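Local coordinates for protein malonyl-CoA decarboxylase (PDB 4KSA) that probably decarboxylates malonyl-CoA, releasing carbon dioxide and leaving acetyl-CoA, at residues Q32-S35 against G36-I40; G131-A134 against A135-M139; K138-E141 against A142-R146. All coordinates share one frame; numbering follows the deposited sequence.

Interaction 1: residues Q32-S35 against G36-I40; sequences QPMS and GDELI
Ser35 and Glu38 bind each other reciprocally where the chain turns into helix 36-48, a worked example of how a residue just before a helix satisfies a first-turn amide. Among the polar contacts, Ser35 OG donates to Glu38 OE2 at 2.8 Å, reaching the anti side of that oxygen, 25° out of the carboxylate plane. Glu38 OE2 takes a second, weak bond from Ser35 N at 3.2 Å. In return Ser35 OG accepts a weak but straight bond from Glu38 N, 3.3 Å away. With chi1 at 60°, OG lies between the serine's own N and carbonyl carbon, where it faces both the helix amide and the carboxylate. The backbone adds Leu39 N to Ser35 O, 3.1 Å and almost linear at 177°. An alanine at Ser35 would remove OG and is likely to leave Glu38 N without its cap and, of the two bonds Ser35 gives the carboxylate, just the weak one from its amide. The apolar contact flanks the box: Met34 CB meets Leu39 CG at 3.9 Å. Met34 CE also lies 3.5 Å from Glu38 OE1, a methyl beside a carboxylate oxygen. Leu39 continues onto Phe77 of helix 71-83, whose Asp73 accepts from Gly36 N. Ser35 and Glu38 thus form a capping box, and the Met34-Leu39 pair straddling it fits a hydrophobic staple at the N-terminus of the helix.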
# COMPACT_ATOMS: atom_id res chain seq x y z
N GLN A 32 -8.14 27.42 25.42
CA GLN A 32 -7.96 28.15 26.68
C GLN A 32 -8.73 27.42 27.78
O GLN A 32 -9.58 26.57 27.49
CB GLN A 32 -8.47 29.59 26.53
CG GLN A 32 -7.47 30.68 26.91
CD GLN A 32 -7.99 31.62 28.01
OE1 GLN A 32 -7.44 32.71 28.21
NE2 GLN A 32 -9.03 31.20 28.72
N PRO A 33 -8.45 27.73 29.06
CA PRO A 33 -9.13 27.10 30.20
C PRO A 33 -10.54 27.64 30.43
O PRO A 33 -10.75 28.84 30.53
CB PRO A 33 -8.20 27.41 31.37
CG PRO A 33 -7.73 28.77 31.03
CD PRO A 33 -7.39 28.63 29.55
N MSE A 34 -11.50 26.73 30.54
CA MSE A 34 -12.88 27.11 30.76
C MSE A 34 -13.39 26.59 32.09
O MSE A 34 -12.84 25.66 32.67
CB MSE A 34 -13.76 26.58 29.63
CG MSE A 34 -13.19 26.88 28.26
SE MSE A 34 -14.44 26.63 26.81
CE MSE A 34 -15.03 28.48 26.63
N SER A 35 -14.45 27.22 32.57
CA SER A 35 -15.06 26.82 33.82
C SER A 35 -16.12 25.78 33.49
O SER A 35 -16.58 25.69 32.36
CB SER A 35 -15.71 28.02 34.47
OG SER A 35 -16.70 28.56 33.62
N GLY A 36 -16.51 25.00 34.48
CA GLY A 36 -17.52 24.00 34.24
C GLY A 36 -18.74 24.61 33.57
O GLY A 36 -19.31 24.01 32.65
N ASP A 37 -19.12 25.81 34.00
CA ASP A 37 -20.29 26.49 33.45
C ASP A 37 -20.16 26.82 31.97
O ASP A 37 -21.07 26.55 31.18
CB ASP A 37 -20.57 27.77 34.24
CG ASP A 37 -20.79 27.51 35.72
OD1 ASP A 37 -19.79 27.24 36.44
OD2 ASP A 37 -21.96 27.55 36.17
N GLU A 38 -19.03 27.41 31.58
CA GLU A 38 -18.82 27.74 30.18
C GLU A 38 -18.93 26.47 29.33
O GLU A 38 -19.65 26.46 28.32
CB GLU A 38 -17.44 28.36 30.00
CG GLU A 38 -17.23 29.66 30.76
CD GLU A 38 -15.78 30.08 30.77
OE1 GLU A 38 -15.20 30.25 29.67
OE2 GLU A 38 -15.20 30.22 31.86
N LEU A 39 -18.23 25.40 29.73
CA LEU A 39 -18.25 24.12 29.02
C LEU A 39 -19.68 23.61 28.89
O LEU A 39 -20.07 23.08 27.84
CB LEU A 39 -17.38 23.08 29.75
CG LEU A 39 -15.85 23.24 29.69
CD1 LEU A 39 -15.15 22.31 30.65
CD2 LEU A 39 -15.39 22.94 28.27
N ILE A 40 -20.47 23.76 29.94
CA ILE A 40 -21.84 23.31 29.89
C ILE A 40 -22.62 24.21 28.92
O ILE A 40 -23.42 23.72 28.11
CB ILE A 40 -22.49 23.37 31.28
CG1 ILE A 40 -21.68 22.51 32.23
CG2 ILE A 40 -23.91 22.85 31.24
CD1 ILE A 40 -22.15 22.58 33.65

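Interaction 2: residues G131-A134 against A135-M139; sequences GGTA and ALVKM
Lys138 folds back over Ala134, one turn earlier in helix 132-146, and illustrates how a long side chain can lie along its own helix. Lys138 CB is 3.7 Å from Ala134 O. The chain then turns about its CB-CG and CG-CD bonds, chi2 63° and chi3 68°, so that instead of running straight outward it comes back towards the preceding turn. Lys138 CD comes to 3.9 Å from Ala134 O, and CE passes beside the same oxygen. At the tip Lys138 NZ lies 3.0 Å from Ala134 O and 3.9 Å from Ala134 CB. That carbonyl is already engaged by the backbone: Lys138 N donates to Ala134 O at 3.1 Å, and Val137 N adds a weak bond. Ala135 N, bound to Gly131 O at 3.1 Å, begins the helical hydrogen bonds at the N-cap, where the glycine has positive phi. The buried side of the helix faces its neighbours: Leu136 lies against Ile123 and Leu126 of helix 118-126 and Phe160 and Phe164 of helix 154-167, while Met139 reaches helix 71-83. Thr133 bonds through OG1 to Asn127, and with Ala134 it touches Leu224, in the loop joining strands 214-220 and 230-237.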
# COMPACT_ATOMS: atom_id res chain seq x y z
N GLY A 131 -9.54 14.40 16.38
CA GLY A 131 -8.98 13.89 17.61
C GLY A 131 -10.12 13.64 18.59
O GLY A 131 -9.90 13.38 19.77
N GLY A 132 -11.34 13.71 18.06
CA GLY A 132 -12.53 13.51 18.87
C GLY A 132 -12.64 12.20 19.63
O GLY A 132 -12.82 12.18 20.85
N THR A 133 -12.55 11.09 18.90
CA THR A 133 -12.66 9.77 19.51
C THR A 133 -11.65 9.57 20.63
O THR A 133 -11.99 9.09 21.71
CB THR A 133 -12.47 8.67 18.49
OG1 THR A 133 -13.49 8.79 17.50
CG2 THR A 133 -12.58 7.31 19.15
N ALA A 134 -10.40 9.95 20.37
CA ALA A 134 -9.35 9.80 21.37
C ALA A 134 -9.70 10.61 22.61
O ALA A 134 -9.56 10.15 23.74
CB ALA A 134 -8.02 10.25 20.79
N ALA A 135 -10.17 11.83 22.40
CA ALA A 135 -10.54 12.70 23.50
C ALA A 135 -11.72 12.07 24.27
O ALA A 135 -11.76 12.10 25.50
CB ALA A 135 -10.89 14.07 22.98
N LEU A 136 -12.69 11.50 23.54
CA LEU A 136 -13.83 10.89 24.19
C LEU A 136 -13.42 9.68 25.02
O LEU A 136 -14.04 9.39 26.03
CB LEU A 136 -14.89 10.46 23.18
CG LEU A 136 -15.99 11.45 22.81
CD1 LEU A 136 -16.65 12.01 24.07
CD2 LEU A 136 -15.41 12.57 22.01
N VAL A 137 -12.40 8.97 24.58
CA VAL A 137 -11.96 7.81 25.33
C VAL A 137 -11.34 8.29 26.63
O VAL A 137 -11.57 7.71 27.70
CB VAL A 137 -10.92 6.97 24.56
CG1 VAL A 137 -10.30 5.90 25.47
CG2 VAL A 137 -11.59 6.32 23.34
N LYS A 138 -10.55 9.36 26.53
CA LYS A 138 -9.89 9.93 27.70
C LYS A 138 -10.94 10.45 28.65
O LYS A 138 -10.80 10.31 29.86
CB LYS A 138 -8.93 11.05 27.29
CG LYS A 138 -7.44 10.72 27.51
CD LYS A 138 -6.98 9.51 26.66
CE LYS A 138 -6.97 9.85 25.14
NZ LYS A 138 -6.95 8.67 24.20
N MSE A 139 -12.00 11.03 28.10
CA MSE A 139 -13.10 11.56 28.91
C MSE A 139 -13.87 10.43 29.58
O MSE A 139 -14.29 10.54 30.72
CB MSE A 139 -14.03 12.39 28.02
CG MSE A 139 -15.19 13.08 28.77
SE MSE A 139 -16.16 14.36 27.66
CE MSE A 139 -17.87 13.50 27.55

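Interaction 3: residues K138-E141 against A142-R146; sequences KMRE and AVLAR
Leu144 lays its CD1 over the centre of the Arg140 guanidinium, 3.7 Å above the plane, in the tightly packed half of this helical turn. Arg140 starts with CG trans to the main-chain nitrogen (chi1 -162°) and bends at chi2, which carries the flat group round so that one face meets the leucine one turn on. The two side chains run at a slant to each other, and their backbones are joined as well: Leu144 N donates to Arg140 O at 2.9 Å. The guanidinium is fixed by outside partners, with NE in a salt bridge to Asp157 and NH2 bonded to the carbonyls of Gly274 and Ala276. Also inward, Val143 N reaches Met139 O at 3.1 Å, and the selenomethionine side chain of Met139 touches Phe160, Leu78 and Tyr66. On the looser side, Glu141 is fully extended, its side chain lying by Gln273, while Glu141 O accepts from Ala145 N at 2.9 Å. Ala145 and Lys138 are exposed there, and the side-chain contacts are sparse. The side chain of Arg140 lies about 10 Å from that of His162, a magnesium-binding residue, though no ion is bound to this chain here. The example implies that a buried cation can be kept by pairing its N-H groups with carboxylate and carbonyl oxygens while a methyl covers one face; the aspartate is likely to help stabilise the positive charge.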
# COMPACT_ATOMS: atom_id res chain seq x y z
N LYS A 138 -10.55 9.36 26.53
CA LYS A 138 -9.89 9.93 27.70
C LYS A 138 -10.94 10.45 28.65
O LYS A 138 -10.80 10.31 29.86
CB LYS A 138 -8.93 11.05 27.29
CG LYS A 138 -7.44 10.72 27.51
CD LYS A 138 -6.98 9.51 26.66
CE LYS A 138 -6.97 9.85 25.14
NZ LYS A 138 -6.95 8.67 24.20
N MSE A 139 -12.00 11.03 28.10
CA MSE A 139 -13.10 11.56 28.91
C MSE A 139 -13.87 10.43 29.58
O MSE A 139 -14.29 10.54 30.72
CB MSE A 139 -14.03 12.39 28.02
CG MSE A 139 -15.19 13.08 28.77
SE MSE A 139 -16.16 14.36 27.66
CE MSE A 139 -17.87 13.50 27.55
N ARG A 140 -14.04 9.33 28.87
CA ARG A 140 -14.74 8.21 29.44
C ARG A 140 -13.89 7.62 30.57
O ARG A 140 -14.40 7.13 31.57
CB ARG A 140 -15.02 7.16 28.37
CG ARG A 140 -16.11 6.18 28.76
CD ARG A 140 -15.75 4.75 28.40
NE ARG A 140 -16.62 3.84 29.13
CZ ARG A 140 -16.44 2.53 29.23
NH1 ARG A 140 -17.30 1.81 29.94
NH2 ARG A 140 -15.42 1.95 28.63
N GLU A 141 -12.58 7.69 30.41
CA GLU A 141 -11.67 7.19 31.44
C GLU A 141 -11.93 7.96 32.74
O GLU A 141 -11.94 7.39 33.83
CB GLU A 141 -10.23 7.37 30.99
CG GLU A 141 -9.19 6.90 31.98
CD GLU A 141 -7.77 7.16 31.50
OE1 GLU A 141 -6.83 6.97 32.30
OE2 GLU A 141 -7.57 7.54 30.31
N ALA A 142 -12.15 9.27 32.60
CA ALA A 142 -12.43 10.17 33.72
C ALA A 142 -13.73 9.80 34.41
O ALA A 142 -13.77 9.69 35.64
CB ALA A 142 -12.50 11.60 33.23
N VAL A 143 -14.80 9.61 33.65
CA VAL A 143 -16.05 9.27 34.31
C VAL A 143 -15.89 7.89 34.97
O VAL A 143 -16.46 7.65 36.03
CB VAL A 143 -17.27 9.31 33.34
CG1 VAL A 143 -16.82 9.69 31.96
CG2 VAL A 143 -18.02 7.99 33.35
N LEU A 144 -15.10 7.00 34.37
CA LEU A 144 -14.92 5.69 34.98
C LEU A 144 -14.20 5.84 36.31
O LEU A 144 -14.51 5.13 37.27
CB LEU A 144 -14.11 4.75 34.07
CG LEU A 144 -14.98 4.03 33.04
CD1 LEU A 144 -14.16 3.28 32.01
CD2 LEU A 144 -15.89 3.09 33.79
N ALA A 145 -13.26 6.76 36.37
CA ALA A 145 -12.49 6.99 37.58
C ALA A 145 -13.34 7.66 38.66
O ALA A 145 -13.00 7.62 39.84
CB ALA A 145 -11.26 7.83 37.28
N ARG A 146 -14.46 8.25 38.27
CA ARG A 146 -15.29 8.93 39.25
C ARG A 146 -16.61 8.30 39.68
O ARG A 146 -17.35 8.89 40.46
CB ARG A 146 -15.49 10.38 38.78
CG ARG A 146 -14.51 11.34 39.49
CD ARG A 146 -14.08 12.53 38.64
NE ARG A 146 -13.02 12.18 37.70
CZ ARG A 146 -12.40 13.06 36.90
NH1 ARG A 146 -11.44 12.64 36.07
NH2 ARG A 146 -12.72 14.35 36.94

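The three contacts sample different parts of two helices and different depths in the chain. Interaction 1 is the most peripheral, centred about 32 Å from the chain's centre, and relies on side-chain polar groups to close a helix start. Interactions 2 and 3 belong to helix 132-146, share Lys138 and Met139, and have centres about 11 Å apart; main-chain bonds dominate both. Interaction 2 covers a start whose N-cap is glycine, with no side chain to cap with, whereas interaction 3, the closest to the chain's centre, buries a charged group. Interaction 1 does not touch the other two, but helix 71-83 links all three: Phe77 meets both Leu39 and Met139, and Leu78 meets Ala142.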